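Local coordinates for beta-galactosidase BgaB (Bifidobacterium adolescentis, PDB 5VYM), which releases terminal beta-D-galactose from transgalactooligosaccharides, with high activity on Gal(beta1-4)Gal and low activity on lactose, the chain here being its trimerisation domain, at residues P140-D149 with L176-W187; A153-Q163 with G209-L220. One frame throughout, in Å; residues are numbered along the deposited sequence.

Contact 1 (P140-D149 with L176-W187); sequences PGEIRLSSAD and LATYAGEEADEW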
loop_
_atom_site.group_PDB
_atom_site.type_symbol
_atom_site.label_atom_id
_atom_site.label_comp_id
_atom_site.label_asym_id
_atom_site.label_seq_id
_atom_site.Cartn_x
_atom_site.Cartn_y
_atom_site.Cartn_z
ATOM N N PRO B 140 21.795 -8.018 -28.102
ATOM C CA PRO B 140 20.774 -6.966 -28.021
ATOM C C PRO B 140 21.285 -5.731 -27.282
ATOM O O PRO B 140 21.804 -4.811 -27.914
ATOM C CB PRO B 140 19.639 -7.638 -27.247
ATOM C CG PRO B 140 19.833 -9.099 -27.483
ATOM C CD PRO B 140 21.315 -9.299 -27.558
ATOM N N GLY B 141 21.126 -5.711 -25.961
ATOM C CA GLY B 141 21.736 -4.678 -25.144
ATOM C C GLY B 141 21.000 -3.354 -25.080
ATOM O O GLY B 141 20.998 -2.702 -24.032
ATOM N N GLU B 142 20.378 -2.936 -26.182
ATOM C CA GLU B 142 19.695 -1.651 -26.248
ATOM C C GLU B 142 18.260 -1.851 -26.715
ATOM O O GLU B 142 17.992 -2.683 -27.587
ATOM C CB GLU B 142 20.422 -0.681 -27.187
ATOM C CG GLU B 142 20.085 0.781 -26.949
ATOM C CD GLU B 142 20.801 1.710 -27.910
ATOM O OE1 GLU B 142 20.439 1.727 -29.105
ATOM O OE2 GLU B 142 21.731 2.420 -27.470
ATOM N N ILE B 143 17.343 -1.080 -26.134
ATOM C CA ILE B 143 15.915 -1.195 -26.412
ATOM C C ILE B 143 15.336 0.204 -26.576
ATOM O O ILE B 143 15.715 1.130 -25.851
ATOM C CB ILE B 143 15.184 -1.965 -25.290
ATOM C CG1 ILE B 143 15.642 -3.424 -25.254
ATOM C CG2 ILE B 143 13.674 -1.894 -25.466
ATOM C CD1 ILE B 143 14.856 -4.278 -24.291
ATOM N N ARG B 144 14.420 0.358 -27.530
ATOM C CA ARG B 144 13.755 1.630 -27.763
ATOM C C ARG B 144 12.500 1.757 -26.905
ATOM O O ARG B 144 11.935 0.768 -26.430
ATOM C CB ARG B 144 13.375 1.792 -29.237
ATOM C CG ARG B 144 14.525 1.662 -30.211
ATOM C CD ARG B 144 14.076 2.059 -31.608
ATOM N NE ARG B 144 14.892 1.438 -32.646
ATOM C CZ ARG B 144 14.603 0.276 -33.225
ATOM N NH1 ARG B 144 13.512 -0.391 -32.868
ATOM N NH2 ARG B 144 15.400 -0.218 -34.163
ATOM N N LEU B 145 12.064 2.999 -26.723
ATOM C CA LEU B 145 10.834 3.315 -26.016
ATOM C C LEU B 145 9.830 3.934 -26.979
ATOM O O LEU B 145 10.205 4.551 -27.980
ATOM C CB LEU B 145 11.090 4.283 -24.853
ATOM C CG LEU B 145 11.650 3.745 -23.532
ATOM C CD1 LEU B 145 13.097 3.295 -23.666
ATOM C CD2 LEU B 145 11.516 4.800 -22.445
ATOM N N SER B 146 8.548 3.764 -26.664
ATOM C CA SER B 146 7.474 4.376 -27.431
ATOM C C SER B 146 6.444 4.945 -26.468
ATOM O O SER B 146 6.109 4.315 -25.462
ATOM C CB SER B 146 6.810 3.372 -28.382
ATOM O OG SER B 146 5.801 3.995 -29.156
ATOM N N SER B 147 5.951 6.140 -26.779
ATOM C CA SER B 147 4.989 6.806 -25.909
ATOM C C SER B 147 3.640 6.101 -25.991
ATOM O O SER B 147 3.093 5.913 -27.083
ATOM C CB SER B 147 4.855 8.276 -26.295
ATOM O OG SER B 147 6.034 8.995 -25.977
ATOM N N ALA B 148 3.106 5.704 -24.834
ATOM C CA ALA B 148 1.810 5.043 -24.800
ATOM C C ALA B 148 0.653 6.023 -24.929
ATOM O O ALA B 148 -0.476 5.597 -25.196
ATOM C CB ALA B 148 1.663 4.233 -23.511
ATOM N N ASP B 149 0.904 7.315 -24.742
ATOM C CA ASP B 149 -0.108 8.340 -24.950
ATOM C C ASP B 149 -0.014 8.833 -26.396
ATOM O O ASP B 149 0.534 8.148 -27.263
ATOM C CB ASP B 149 0.061 9.458 -23.914
ATOM C CG ASP B 149 1.473 10.032 -23.886
ATOM O OD1 ASP B 149 2.309 9.630 -24.722
ATOM O OD2 ASP B 149 1.746 10.888 -23.018
ATOM N N LEU B 176 2.798 5.888 -19.596
ATOM C CA LEU B 176 3.265 6.980 -20.440
ATOM C C LEU B 176 4.223 6.526 -21.529
ATOM O O LEU B 176 4.307 7.179 -22.575
ATOM C CB LEU B 176 3.943 8.056 -19.584
ATOM C CG LEU B 176 3.040 8.759 -18.566
ATOM C CD1 LEU B 176 3.817 9.808 -17.790
ATOM C CD2 LEU B 176 1.835 9.378 -19.257
ATOM N N ALA B 177 4.942 5.427 -21.312
ATOM C CA ALA B 177 5.868 4.912 -22.307
ATOM C C ALA B 177 6.001 3.407 -22.135
ATOM O O ALA B 177 5.922 2.882 -21.022
ATOM C CB ALA B 177 7.245 5.579 -22.205
ATOM N N THR B 178 6.198 2.720 -23.258
ATOM C CA THR B 178 6.418 1.285 -23.276
ATOM C C THR B 178 7.653 0.980 -24.108
ATOM O O THR B 178 8.092 1.792 -24.926
ATOM C CB THR B 178 5.217 0.520 -23.853
ATOM O OG1 THR B 178 4.858 1.084 -25.122
ATOM C CG2 THR B 178 4.029 0.594 -22.909
ATOM N N TYR B 179 8.216 -0.203 -23.885
ATOM C CA TYR B 179 9.305 -0.686 -24.721
ATOM C C TYR B 179 8.729 -1.252 -26.012
ATOM O O TYR B 179 7.785 -2.048 -25.985
ATOM C CB TYR B 179 10.120 -1.748 -23.985
ATOM C CG TYR B 179 10.651 -1.291 -22.646
ATOM C CD1 TYR B 179 11.627 -0.306 -22.563
ATOM C CD2 TYR B 179 10.181 -1.850 -21.465
ATOM C CE1 TYR B 179 12.116 0.113 -21.339
ATOM C CE2 TYR B 179 10.664 -1.437 -20.237
ATOM C CZ TYR B 179 11.631 -0.456 -20.180
ATOM O OH TYR B 179 12.112 -0.045 -18.958
ATOM N N ALA B 180 9.289 -0.830 -27.142
ATOM C CA ALA B 180 8.808 -1.251 -28.447
ATOM C C ALA B 180 9.995 -1.451 -29.378
ATOM O O ALA B 180 11.118 -1.022 -29.094
ATOM C CB ALA B 180 7.823 -0.234 -29.036
ATOM N N GLY B 181 9.736 -2.109 -30.497
ATOM C CA GLY B 181 10.748 -2.372 -31.500
ATOM C C GLY B 181 11.134 -3.841 -31.546
ATOM O O GLY B 181 10.697 -4.666 -30.744
ATOM N N GLU B 182 11.988 -4.152 -32.526
ATOM C CA GLU B 182 12.426 -5.531 -32.715
ATOM C C GLU B 182 13.272 -6.013 -31.543
ATOM O O GLU B 182 13.166 -7.174 -31.131
ATOM C CB GLU B 182 13.201 -5.657 -34.027
ATOM C CG GLU B 182 12.354 -5.450 -35.272
ATOM C CD GLU B 182 13.177 -5.471 -36.545
ATOM O OE1 GLU B 182 12.928 -4.628 -37.431
ATOM O OE2 GLU B 182 14.080 -6.329 -36.656
ATOM N N GLU B 183 14.118 -5.138 -30.992
ATOM C CA GLU B 183 14.957 -5.534 -29.866
ATOM C C GLU B 183 14.127 -5.826 -28.622
ATOM O O GLU B 183 14.503 -6.684 -27.815
ATOM C CB GLU B 183 15.992 -4.449 -29.563
ATOM C CG GLU B 183 16.788 -3.972 -30.769
ATOM C CD GLU B 183 16.101 -2.842 -31.515
ATOM O OE1 GLU B 183 15.001 -2.430 -31.089
ATOM O OE2 GLU B 183 16.662 -2.366 -32.524
ATOM N N ALA B 184 13.003 -5.125 -28.450
ATOM C CA ALA B 184 12.146 -5.375 -27.296
ATOM C C ALA B 184 11.453 -6.728 -27.392
ATOM O O ALA B 184 11.110 -7.319 -26.363
ATOM C CB ALA B 184 11.115 -4.256 -27.156
ATOM N N ASP B 185 11.236 -7.232 -28.611
ATOM C CA ASP B 185 10.620 -8.546 -28.766
ATOM C C ASP B 185 11.552 -9.661 -28.312
ATOM O O ASP B 185 11.084 -10.680 -27.790
ATOM C CB ASP B 185 10.204 -8.772 -30.220
ATOM C CG ASP B 185 8.907 -8.072 -30.571
ATOM O OD1 ASP B 185 8.919 -6.833 -30.720
ATOM O OD2 ASP B 185 7.874 -8.763 -30.697
ATOM N N GLU B 186 12.864 -9.494 -28.502
ATOM C CA GLU B 186 13.804 -10.533 -28.094
ATOM C C GLU B 186 13.826 -10.705 -26.581
ATOM O O GLU B 186 14.075 -11.810 -26.088
ATOM C CB GLU B 186 15.202 -10.212 -28.622
ATOM C CG GLU B 186 16.219 -11.324 -28.404
ATOM C CD GLU B 186 17.528 -11.068 -29.125
ATOM O OE1 GLU B 186 17.592 -10.110 -29.922
ATOM O OE2 GLU B 186 18.493 -11.827 -28.894
ATOM N N TRP B 187 13.566 -9.636 -25.833
ATOM C CA TRP B 187 13.421 -9.711 -24.386
ATOM C C TRP B 187 11.969 -9.871 -23.952
ATOM O O TRP B 187 11.688 -9.826 -22.750
ATOM C CB TRP B 187 14.018 -8.465 -23.725
ATOM C CG TRP B 187 15.451 -8.215 -24.072
ATOM C CD1 TRP B 187 15.922 -7.451 -25.098
ATOM C CD2 TRP B 187 16.604 -8.722 -23.388
ATOM N NE1 TRP B 187 17.295 -7.450 -25.096
ATOM C CE2 TRP B 187 17.739 -8.225 -24.058
ATOM C CE3 TRP B 187 16.786 -9.550 -22.275
ATOM C CZ2 TRP B 187 19.038 -8.527 -23.653
ATOM C CZ3 TRP B 187 18.077 -9.850 -21.876
ATOM C CH2 TRP B 187 19.185 -9.339 -22.563
#
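Arg144 and Glu183 pair on the face of the antiparallel sheet that carries Arg144, Ser146 and Thr178, with the carboxylate lying over one face of the guanidinium, the two planes 71° apart. The salt bridge, Arg144 NH2 to Glu183 OE2 at 3.0 Å, is therefore one of charge alone, since no N-H is aimed at the oxygen. The arginine reaches it with a chain extended from CG to NE, while Glu183 bends at chi2 (87°). Gly181, the N-cap of helix 182-186, puts its CA at the guanidinium edge, where a side chain would collide with Arg144.

On the other side, Ile143 branches two ways: CD1 approaches Trp187 CD1 at 3.4 Å, and CG2 touches both Tyr179 CB and Ala184 CB, a small methyl that fits there. Pro140 CB comes up obliquely to the same indole. Leu145 runs beside Tyr179, both pointing the same way, CD1 to CD1 4.0 Å. Ser146 and Thr178 bind each other twice through their backbones, N to O at 2.7 Å each way.

Strand 143-147 lies between 174-180 and 158-163, helix 182-186 crosses its start, and Trp162 of strand 158-163 meets Trp187 edge-to-face.

Contact 2 (A153-Q163 with G209-L220); sequences ALDGTTTRLWQ and GCDLDVADLTKL
Trp162 and Cys210 form a single backbone bridge that brings strand 158-163, the outermost strand of this chain's antiparallel sheet, alongside the loop leading into helix 214-225, within the beta-galactosidase trimerisation domain. Backbone hydrogen bonds hold it on both sides: Asp211 N donates to Leu161 O at 2.8 Å, almost straight at 170°, and Gln163 N donates to Gly209 O. The Gln163 side chain bonds Asn130 N through OE1 and Glu128 O through NE2, both of the second subunit, where the sheet continues across the interface; NE2 also bonds Asp165 O.

Hydroxyls do the next part of the work. Thr159 OG1, anti to its own nitrogen (chi1 176°), accepts from Leu161 N at 3.2 Å, an ST turn, and also lies 2.8 Å from Asp211 O. With an alanine here, Leu161 N would probably lose its side-chain acceptor and Asp211 O its hydroxyl neighbour. Thr157 OG1 donates to Leu154 O, a side-chain bond across the type II turn Leu154-Thr157, whose backbone bond is weak and whose third residue, Gly156, has the positive phi that glycine tolerates.

Apolar packing holds the turn to the helix: Leu154 CD2 rests on Leu220 CB at 3.8 Å, both leucines being buried, where a hydrocarbon branch suits. Beside it is a plain van der Waals contact, in which Thr157 CG2 lies 3.4 Å from Asp216 OD1.

Capping and water finish the junction at the helix start. Asp213, the N-cap, accepts from Asp216 N through OD1, as a short acidic side chain can at a helix start. One water accepts from the backbone N of Arg160 and donates to Asp211 O at 2.9 Å. A second lies 2.8 Å from Thr158 O and 2.7 Å from Asp216 OD2, and accepts from Asp213 N.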
loop_
_atom_site.group_PDB
_atom_site.type_symbol
_atom_site.label_atom_id
_atom_site.label_comp_id
_atom_site.label_asym_id
_atom_site.label_seq_id
_atom_site.Cartn_x
_atom_site.Cartn_y
_atom_site.Cartn_z
ATOM N N ALA B 153 6.283 11.974 -27.089
ATOM C CA ALA B 153 7.413 12.686 -26.503
ATOM C C ALA B 153 8.647 11.799 -26.408
ATOM O O ALA B 153 9.728 12.172 -26.878
ATOM C CB ALA B 153 7.030 13.223 -25.124
ATOM N N LEU B 154 8.508 10.622 -25.803
ATOM C CA LEU B 154 9.632 9.725 -25.577
ATOM C C LEU B 154 9.914 8.812 -26.763
ATOM O O LEU B 154 10.684 7.856 -26.621
ATOM C CB LEU B 154 9.387 8.884 -24.321
ATOM C CG LEU B 154 9.260 9.668 -23.013
ATOM C CD1 LEU B 154 9.105 8.723 -21.831
ATOM C CD2 LEU B 154 10.458 10.583 -22.820
ATOM N N ASP B 155 9.315 9.079 -27.920
ATOM C CA ASP B 155 9.574 8.262 -29.098
ATOM C C ASP B 155 11.018 8.425 -29.557
ATOM O O ASP B 155 11.591 9.517 -29.494
ATOM C CB ASP B 155 8.616 8.635 -30.228
ATOM C CG ASP B 155 7.226 8.068 -30.023
ATOM O OD1 ASP B 155 7.095 7.064 -29.292
ATOM O OD2 ASP B 155 6.266 8.620 -30.599
ATOM N N GLY B 156 11.609 7.322 -30.017
ATOM C CA GLY B 156 12.981 7.321 -30.469
ATOM C C GLY B 156 14.022 7.210 -29.377
ATOM O O GLY B 156 15.195 6.965 -29.687
ATOM N N THR B 157 13.642 7.380 -28.114
ATOM C CA THR B 157 14.594 7.243 -27.023
ATOM C C THR B 157 14.960 5.776 -26.820
ATOM O O THR B 157 14.197 4.868 -27.160
ATOM C CB THR B 157 14.016 7.827 -25.733
ATOM O OG1 THR B 157 12.843 7.097 -25.358
ATOM C CG2 THR B 157 13.649 9.290 -25.934
ATOM N N THR B 158 16.147 5.549 -26.264
ATOM C CA THR B 158 16.669 4.206 -26.057
ATOM C C THR B 158 17.116 4.050 -24.610
ATOM O O THR B 158 17.132 5.006 -23.831
ATOM C CB THR B 158 17.837 3.902 -27.007
ATOM O OG1 THR B 158 18.884 4.860 -26.805
ATOM C CG2 THR B 158 17.379 3.957 -28.458
ATOM N N THR B 159 17.481 2.820 -24.255
ATOM C CA THR B 159 17.967 2.528 -22.915
ATOM C C THR B 159 18.853 1.292 -22.970
ATOM O O THR B 159 18.595 0.368 -23.747
ATOM C CB THR B 159 16.810 2.317 -21.927
ATOM O OG1 THR B 159 17.328 1.951 -20.643
ATOM C CG2 THR B 159 15.861 1.228 -22.419
ATOM N N ARG B 160 19.909 1.293 -22.155
ATOM C CA ARG B 160 20.786 0.140 -22.006
ATOM C C ARG B 160 20.700 -0.467 -20.612
ATOM O O ARG B 160 21.553 -1.283 -20.244
ATOM C CB ARG B 160 22.230 0.526 -22.334
ATOM C CG ARG B 160 22.475 0.789 -23.812
ATOM C CD ARG B 160 23.437 1.947 -24.015
ATOM N NE ARG B 160 22.951 3.167 -23.377
ATOM C CZ ARG B 160 22.091 4.014 -23.936
ATOM N NH1 ARG B 160 21.616 3.776 -25.152
ATOM N NH2 ARG B 160 21.703 5.099 -23.278
ATOM N N LEU B 161 19.693 -0.084 -19.832
ATOM C CA LEU B 161 19.482 -0.640 -18.497
ATOM C C LEU B 161 18.010 -0.475 -18.162
ATOM O O LEU B 161 17.527 0.656 -18.053
ATOM C CB LEU B 161 20.357 0.065 -17.463
ATOM C CG LEU B 161 20.697 -0.738 -16.208
ATOM C CD1 LEU B 161 21.866 -1.672 -16.484
ATOM C CD2 LEU B 161 20.999 0.180 -15.037
ATOM N N TRP B 162 17.298 -1.588 -18.000
ATOM C CA TRP B 162 15.856 -1.542 -17.819
ATOM C C TRP B 162 15.425 -2.595 -16.808
ATOM O O TRP B 162 16.133 -3.571 -16.548
ATOM C CB TRP B 162 15.121 -1.762 -19.149
ATOM C CG TRP B 162 15.468 -3.065 -19.795
ATOM C CD1 TRP B 162 14.882 -4.275 -19.564
ATOM C CD2 TRP B 162 16.493 -3.297 -20.770
ATOM N NE1 TRP B 162 15.476 -5.244 -20.334
ATOM C CE2 TRP B 162 16.466 -4.669 -21.087
ATOM C CE3 TRP B 162 17.427 -2.476 -21.410
ATOM C CZ2 TRP B 162 17.337 -5.239 -22.011
ATOM C CZ3 TRP B 162 18.291 -3.045 -22.328
ATOM C CH2 TRP B 162 18.239 -4.412 -22.621
ATOM N N GLN B 163 14.241 -2.378 -16.244
ATOM C CA GLN B 163 13.587 -3.345 -15.373
ATOM C C GLN B 163 12.607 -4.163 -16.205
ATOM O O GLN B 163 11.696 -3.604 -16.826
ATOM C CB GLN B 163 12.865 -2.639 -14.225
ATOM C CG GLN B 163 11.904 -3.529 -13.455
ATOM C CD GLN B 163 12.609 -4.529 -12.562
ATOM O OE1 GLN B 163 13.747 -4.314 -12.145
ATOM N NE2 GLN B 163 11.932 -5.631 -12.261
ATOM N N GLY B 209 11.185 3.156 -15.160
ATOM C CA GLY B 209 11.724 1.816 -15.090
ATOM C C GLY B 209 12.990 1.546 -15.868
ATOM O O GLY B 209 13.454 0.402 -15.889
ATOM N N CYS B 210 13.573 2.552 -16.512
ATOM C CA CYS B 210 14.784 2.352 -17.291
ATOM C C CYS B 210 15.706 3.546 -17.113
ATOM O O CYS B 210 15.284 4.632 -16.709
ATOM C CB CYS B 210 14.474 2.145 -18.778
ATOM S SG CYS B 210 13.572 3.510 -19.537
ATOM N N ASP B 211 16.980 3.329 -17.426
ATOM C CA ASP B 211 17.980 4.382 -17.368
ATOM C C ASP B 211 18.027 5.117 -18.701
ATOM O O ASP B 211 18.131 4.491 -19.760
ATOM C CB ASP B 211 19.355 3.807 -17.029
ATOM C CG ASP B 211 20.433 4.869 -16.989
ATOM O OD1 ASP B 211 20.295 5.828 -16.200
ATOM O OD2 ASP B 211 21.418 4.745 -17.747
ATOM N N LEU B 212 17.945 6.442 -18.642
ATOM C CA LEU B 212 18.020 7.291 -19.820
ATOM C C LEU B 212 19.219 8.220 -19.704
ATOM O O LEU B 212 19.593 8.639 -18.604
ATOM C CB LEU B 212 16.741 8.122 -19.993
ATOM C CG LEU B 212 15.408 7.372 -20.035
ATOM C CD1 LEU B 212 14.250 8.349 -19.928
ATOM C CD2 LEU B 212 15.296 6.550 -21.305
ATOM N N ASP B 213 19.825 8.537 -20.844
ATOM C CA ASP B 213 20.879 9.536 -20.836
ATOM C C ASP B 213 20.271 10.929 -20.683
ATOM O O ASP B 213 19.053 11.115 -20.750
ATOM C CB ASP B 213 21.742 9.436 -22.099
ATOM C CG ASP B 213 20.939 9.567 -23.384
ATOM O OD1 ASP B 213 19.723 9.838 -23.320
ATOM O OD2 ASP B 213 21.536 9.395 -24.468
ATOM N N VAL B 214 21.143 11.917 -20.469
ATOM C CA VAL B 214 20.680 13.270 -20.162
ATOM C C VAL B 214 19.811 13.814 -21.290
ATOM O O VAL B 214 18.814 14.505 -21.045
ATOM C CB VAL B 214 21.879 14.190 -19.872
ATOM C CG1 VAL B 214 21.407 15.610 -19.590
ATOM C CG2 VAL B 214 22.689 13.646 -18.704
ATOM N N ALA B 215 20.166 13.505 -22.539
ATOM C CA ALA B 215 19.389 14.000 -23.672
ATOM C C ALA B 215 17.966 13.454 -23.646
ATOM O O ALA B 215 16.995 14.213 -23.744
ATOM C CB ALA B 215 20.086 13.638 -24.984
ATOM N N ASP B 216 17.822 12.132 -23.512
ATOM C CA ASP B 216 16.489 11.540 -23.460
ATOM C C ASP B 216 15.788 11.867 -22.146
ATOM O O ASP B 216 14.564 12.043 -22.118
ATOM C CB ASP B 216 16.573 10.027 -23.662
ATOM C CG ASP B 216 17.044 9.647 -25.054
ATOM O OD1 ASP B 216 16.823 10.439 -25.994
ATOM O OD2 ASP B 216 17.632 8.555 -25.209
ATOM N N LEU B 217 16.544 11.950 -21.049
ATOM C CA LEU B 217 15.939 12.299 -19.768
ATOM C C LEU B 217 15.416 13.728 -19.772
ATOM O O LEU B 217 14.434 14.028 -19.082
ATOM C CB LEU B 217 16.951 12.101 -18.639
ATOM C CG LEU B 217 16.414 12.102 -17.208
ATOM C CD1 LEU B 217 15.336 11.043 -17.046
ATOM C CD2 LEU B 217 17.549 11.868 -16.228
ATOM N N THR B 218 16.053 14.619 -20.536
ATOM C CA THR B 218 15.537 15.977 -20.675
ATOM C C THR B 218 14.197 15.980 -21.400
ATOM O O THR B 218 13.304 16.768 -21.063
ATOM C CB THR B 218 16.549 16.853 -21.418
ATOM O OG1 THR B 218 17.837 16.724 -20.804
ATOM C CG2 THR B 218 16.125 18.313 -21.372
ATOM N N LYS B 219 14.038 15.104 -22.397
ATOM C CA LYS B 219 12.749 14.957 -23.067
ATOM C C LYS B 219 11.656 14.585 -22.074
ATOM O O LYS B 219 10.561 15.159 -22.091
ATOM C CB LYS B 219 12.843 13.900 -24.167
ATOM C CG LYS B 219 13.498 14.360 -25.456
ATOM C CD LYS B 219 13.345 13.289 -26.527
ATOM C CE LYS B 219 13.729 13.801 -27.903
ATOM N NZ LYS B 219 13.369 12.819 -28.965
ATOM N N LEU B 220 11.940 13.618 -21.199
ATOM C CA LEU B 220 10.959 13.186 -20.209
ATOM C C LEU B 220 10.588 14.329 -19.271
ATOM O O LEU B 220 9.406 14.553 -18.986
ATOM C CB LEU B 220 11.513 11.994 -19.424
ATOM C CG LEU B 220 10.593 11.172 -18.517
ATOM C CD1 LEU B 220 11.173 9.778 -18.337
ATOM C CD2 LEU B 220 10.390 11.832 -17.158
HETATM O O HOH W 1 18.992 7.013 -23.480
HETATM O O HOH W 2 20.729 3.910 -20.987
#

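Along the chain, 140-149 comes first and 153-163 follows after a short connection. Residues 176-187 then return to 140-149, so contact 1 closes a loop of 26 residues, and 209-220 later returns to 153-163, closing one of 45 in contact 2. The two loops cross rather than nest, because their segments alternate along the chain. Their centres lie 11 Å apart, joined by strands 143-147 and 158-163, neighbours in one sheet. Glu142 OE2 pairs with Arg160 NH1 in a salt bridge of 2.7 Å. Together the two contacts tie the sheet to helix 182-186 at one end and to helix 214-225 at strand 158-163.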